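Local coordinates for nucleotidyl transferase AbiEii/AbiGii toxin family protein (Mycobacterium tuberculosis, PDB 6Y56), which probably acts as a nucleotidyltransferase toxin of a toxin-antitoxin system, blocking growth of the bacterium by inactivating the acceptor stems of tRNA, at residues Thr67-Val79 / Ile122-Ala134. Numbering follows the deposited sequence.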
# COMPACT_ATOMS: atom_id res chain seq x y z
N THR A 67 -0.04 -4.95 7.05
CA THR A 67 -0.93 -6.10 7.19
C THR A 67 -1.85 -6.30 6.00
O THR A 67 -2.61 -7.28 5.98
CB THR A 67 -1.81 -5.95 8.43
OG1 THR A 67 -2.71 -4.84 8.23
CG2 THR A 67 -0.97 -5.72 9.67
N ASP A 68 -1.85 -5.39 5.05
CA ASP A 68 -2.72 -5.53 3.90
C ASP A 68 -1.92 -5.91 2.67
O ASP A 68 -0.70 -5.76 2.60
CB ASP A 68 -3.59 -4.28 3.67
CG ASP A 68 -2.80 -2.97 3.66
OD1 ASP A 68 -1.60 -2.95 4.02
OD2 ASP A 68 -3.41 -1.94 3.29
N LEU A 69 -2.61 -6.50 1.72
CA LEU A 69 -2.05 -6.71 0.39
C LEU A 69 -2.95 -5.97 -0.57
O LEU A 69 -4.16 -6.21 -0.61
CB LEU A 69 -2.02 -8.20 0.07
CG LEU A 69 -0.95 -8.99 0.83
CD1 LEU A 69 -1.08 -10.47 0.55
CD2 LEU A 69 0.46 -8.52 0.48
N ASP A 70 -2.38 -5.02 -1.30
CA ASP A 70 -3.13 -4.18 -2.22
C ASP A 70 -2.59 -4.41 -3.62
O ASP A 70 -1.37 -4.44 -3.82
CB ASP A 70 -2.95 -2.71 -1.89
CG ASP A 70 -3.55 -2.31 -0.56
OD1 ASP A 70 -4.67 -2.76 -0.25
OD2 ASP A 70 -2.91 -1.53 0.18
N PHE A 71 -3.49 -4.55 -4.58
CA PHE A 71 -3.12 -4.71 -5.97
C PHE A 71 -3.96 -3.79 -6.82
O PHE A 71 -5.11 -3.47 -6.47
CB PHE A 71 -3.36 -6.14 -6.47
CG PHE A 71 -2.63 -7.18 -5.69
CD1 PHE A 71 -1.33 -7.52 -6.00
CD2 PHE A 71 -3.25 -7.83 -4.62
CE1 PHE A 71 -0.64 -8.48 -5.27
CE2 PHE A 71 -2.56 -8.79 -3.89
CZ PHE A 71 -1.26 -9.11 -4.21
N SER A 72 -3.40 -3.36 -7.94
CA SER A 72 -4.19 -2.77 -9.01
C SER A 72 -4.55 -3.90 -9.96
O SER A 72 -3.67 -4.61 -10.45
CB SER A 72 -3.40 -1.69 -9.74
OG SER A 72 -4.12 -1.27 -10.89
N ALA A 73 -5.85 -4.08 -10.19
CA ALA A 73 -6.34 -5.15 -11.06
C ALA A 73 -7.62 -4.67 -11.71
O ALA A 73 -8.72 -4.89 -11.19
CB ALA A 73 -6.58 -6.44 -10.28
N PRO A 74 -7.53 -4.02 -12.87
CA PRO A 74 -8.74 -3.46 -13.49
C PRO A 74 -9.80 -4.49 -13.89
O PRO A 74 -10.97 -4.11 -14.01
CB PRO A 74 -8.20 -2.71 -14.71
CG PRO A 74 -6.79 -2.36 -14.33
CD PRO A 74 -6.30 -3.54 -13.53
N ASP A 75 -9.44 -5.75 -14.11
CA ASP A 75 -10.36 -6.74 -14.67
C ASP A 75 -10.89 -7.63 -13.55
O ASP A 75 -10.11 -8.29 -12.85
CB ASP A 75 -9.63 -7.58 -15.72
CG ASP A 75 -10.56 -8.51 -16.51
OD1 ASP A 75 -11.73 -8.69 -16.10
OD2 ASP A 75 -10.12 -9.05 -17.54
N ASP A 76 -12.22 -7.69 -13.42
CA ASP A 76 -12.83 -8.54 -12.40
C ASP A 76 -12.43 -10.00 -12.55
O ASP A 76 -12.36 -10.73 -11.56
CB ASP A 76 -14.36 -8.43 -12.49
CG ASP A 76 -14.89 -7.07 -12.07
OD1 ASP A 76 -14.15 -6.30 -11.42
OD2 ASP A 76 -16.05 -6.76 -12.39
N GLU A 77 -12.18 -10.45 -13.78
CA GLU A 77 -11.78 -11.84 -13.98
C GLU A 77 -10.42 -12.13 -13.37
O GLU A 77 -10.20 -13.23 -12.86
CB GLU A 77 -11.75 -12.17 -15.46
CG GLU A 77 -13.05 -12.68 -15.94
CD GLU A 77 -13.12 -12.64 -17.43
OE1 GLU A 77 -12.51 -13.50 -18.10
OE2 GLU A 77 -13.77 -11.70 -17.94
N VAL A 78 -9.51 -11.16 -13.43
CA VAL A 78 -8.19 -11.34 -12.82
C VAL A 78 -8.31 -11.38 -11.30
O VAL A 78 -7.67 -12.19 -10.64
CB VAL A 78 -7.24 -10.22 -13.30
CG1 VAL A 78 -5.98 -10.20 -12.45
CG2 VAL A 78 -6.92 -10.41 -14.77
N VAL A 79 -9.15 -10.50 -10.74
CA VAL A 79 -9.40 -10.52 -9.30
C VAL A 79 -9.89 -11.89 -8.87
O VAL A 79 -9.40 -12.46 -7.89
CB VAL A 79 -10.41 -9.41 -8.93
CG1 VAL A 79 -10.78 -9.49 -7.46
CG2 VAL A 79 -9.84 -8.04 -9.28
N ILE A 122 -4.05 -11.13 14.00
CA ILE A 122 -3.96 -9.76 13.54
C ILE A 122 -4.84 -9.61 12.31
O ILE A 122 -4.97 -10.53 11.50
CB ILE A 122 -2.48 -9.39 13.25
CG1 ILE A 122 -2.34 -7.92 12.87
CG2 ILE A 122 -1.90 -10.30 12.19
CD1 ILE A 122 -0.89 -7.45 12.86
N VAL A 123 -5.45 -8.43 12.18
CA VAL A 123 -6.33 -8.15 11.05
C VAL A 123 -5.49 -8.00 9.79
O VAL A 123 -4.53 -7.21 9.75
CB VAL A 123 -7.14 -6.88 11.32
CG1 VAL A 123 -7.62 -6.25 10.01
CG2 VAL A 123 -8.29 -7.18 12.27
N ALA A 124 -5.85 -8.76 8.75
CA ALA A 124 -5.15 -8.72 7.47
C ALA A 124 -6.17 -8.74 6.35
O ALA A 124 -7.25 -9.32 6.48
CB ALA A 124 -4.19 -9.90 7.33
N SER A 125 -5.82 -8.12 5.24
CA SER A 125 -6.77 -7.96 4.16
C SER A 125 -6.07 -8.04 2.82
O SER A 125 -4.84 -7.94 2.72
CB SER A 125 -7.52 -6.64 4.27
OG SER A 125 -6.59 -5.57 4.35
N VAL A 126 -6.87 -8.23 1.78
CA VAL A 126 -6.43 -8.13 0.39
C VAL A 126 -7.44 -7.26 -0.33
O VAL A 126 -8.66 -7.45 -0.18
CB VAL A 126 -6.36 -9.52 -0.27
CG1 VAL A 126 -5.76 -9.42 -1.66
CG2 VAL A 126 -5.57 -10.50 0.59
N GLU A 127 -6.96 -6.28 -1.10
CA GLU A 127 -7.84 -5.37 -1.80
C GLU A 127 -7.35 -5.19 -3.23
O GLU A 127 -6.14 -5.15 -3.47
CB GLU A 127 -7.91 -4.01 -1.12
CG GLU A 127 -9.04 -3.13 -1.61
CD GLU A 127 -9.06 -1.78 -0.92
OE1 GLU A 127 -9.85 -0.92 -1.35
OE2 GLU A 127 -8.28 -1.59 0.03
N PHE A 128 -8.29 -5.04 -4.16
CA PHE A 128 -7.99 -4.95 -5.58
C PHE A 128 -8.63 -3.68 -6.13
O PHE A 128 -9.86 -3.60 -6.24
CB PHE A 128 -8.57 -6.14 -6.32
CG PHE A 128 -8.00 -7.45 -5.90
CD1 PHE A 128 -8.56 -8.15 -4.85
CD2 PHE A 128 -6.93 -8.00 -6.57
CE1 PHE A 128 -8.06 -9.37 -4.45
CE2 PHE A 128 -6.42 -9.23 -6.19
CZ PHE A 128 -6.98 -9.91 -5.12
N ALA A 129 -7.80 -2.70 -6.48
CA ALA A 129 -8.29 -1.46 -7.04
C ALA A 129 -8.68 -1.65 -8.50
O ALA A 129 -8.02 -2.38 -9.25
CB ALA A 129 -7.20 -0.39 -6.97
N ARG A 130 -9.77 -0.99 -8.91
CA ARG A 130 -10.26 -1.07 -10.27
C ARG A 130 -9.64 -0.03 -11.19
O ARG A 130 -9.47 -0.30 -12.38
CB ARG A 130 -11.78 -0.87 -10.27
CG ARG A 130 -12.44 -1.17 -11.59
CD ARG A 130 -13.91 -0.79 -11.58
NE ARG A 130 -14.62 -1.35 -10.43
CZ ARG A 130 -15.12 -2.58 -10.39
NH1 ARG A 130 -14.99 -3.39 -11.44
NH2 ARG A 130 -15.75 -3.01 -9.30
N ARG A 131 -9.33 1.16 -10.67
CA ARG A 131 -8.86 2.24 -11.52
C ARG A 131 -7.45 1.93 -12.00
O ARG A 131 -6.59 1.58 -11.18
CB ARG A 131 -8.87 3.57 -10.77
CG ARG A 131 -8.75 4.78 -11.68
CD ARG A 131 -8.66 6.10 -10.92
NE ARG A 131 -9.56 6.11 -9.76
CZ ARG A 131 -9.44 6.92 -8.72
NH1 ARG A 131 -8.45 7.82 -8.66
NH2 ARG A 131 -10.30 6.83 -7.72
N PRO A 132 -7.17 2.02 -13.29
CA PRO A 132 -5.81 1.74 -13.77
C PRO A 132 -4.78 2.69 -13.15
O PRO A 132 -5.05 3.86 -12.90
CB PRO A 132 -5.91 1.96 -15.28
CG PRO A 132 -7.38 1.77 -15.59
CD PRO A 132 -8.11 2.30 -14.39
N LEU A 133 -3.59 2.15 -12.90
CA LEU A 133 -2.47 2.98 -12.49
C LEU A 133 -2.07 3.92 -13.63
O LEU A 133 -2.26 3.62 -14.81
CB LEU A 133 -1.26 2.13 -12.11
CG LEU A 133 -1.47 1.34 -10.82
CD1 LEU A 133 -0.28 0.44 -10.55
CD2 LEU A 133 -1.70 2.26 -9.62
N ALA A 134 -1.51 5.06 -13.25
CA ALA A 134 -1.15 6.07 -14.23
C ALA A 134 0.22 5.83 -14.84
O ALA A 134 0.43 6.17 -16.01
CB ALA A 134 -1.17 7.46 -13.58
O HOH W 1 -2.26 -9.22 4.23
O HOH W 2 -5.33 -5.24 7.00
O HOH W 3 -6.03 -4.35 1.63
O HOH W 4 -3.51 -0.69 -13.41
O HOH W 5 -16.34 -5.46 -8.94
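Val79, on the first turn of the helix that begins at Asp76, covers one face of the Phe128 ring, and Phe71 of the neighbouring strand lies alongside. CG1 of Val79 sits 3.9 Å from the Phe128 centroid, a CH-pi contact in which the methyl lies toward the rim. Both phenylalanines hold CG anti to the carbonyl carbon (chi1 -62° in Phe128), which sends their rings out side by side; the planes are within 22° of parallel but slid apart, so overlap is slight, and CD2 of Phe71 meets CE2 of Phe128 at 3.8 Å. At the Phe71 edge, in the ring plane, lies CG1 of Val126.

Beneath these rings, strands 68-72 and 125-129 run parallel, at 12°, stitched by a ladder in which Leu69 N reaches Ser125 O (2.8 Å) and Glu127 N reaches Leu69 O; Ala73 N on Ala129 O extends it one residue past the end of strand 68-72. They are inner strands of a mixed sheet, flanked by 47-49 beyond 68-72 and 107-114 beyond 125-129, consistent with the family's nucleotidyltransferase fold. The opposite face carries Asp68 and Asp70, their OD2 atoms 3.2 Å apart, an Asp-x-Asp pair resembling the metal-binding motif of nucleotidyltransferases, although no metal is modelled here. Water 3 donates to Asp70 OD1 and also bonds Ser125 OG, linking the two strands on that face.

At the start, Thr67 packs its CB 3.3 Å from Val123 O and lays CG2 on Ile122 CD1, while its OG1 bonds Arg181 and water 2, which passes on to Ser125 OG. Past the strands, Arg130 bends at chi3 to bring NH1 within 3.0 Å of Asp76 OD1, a salt bridge whose hydrogen bond is weak; Arg106 NH2 holds that oxygen more firmly.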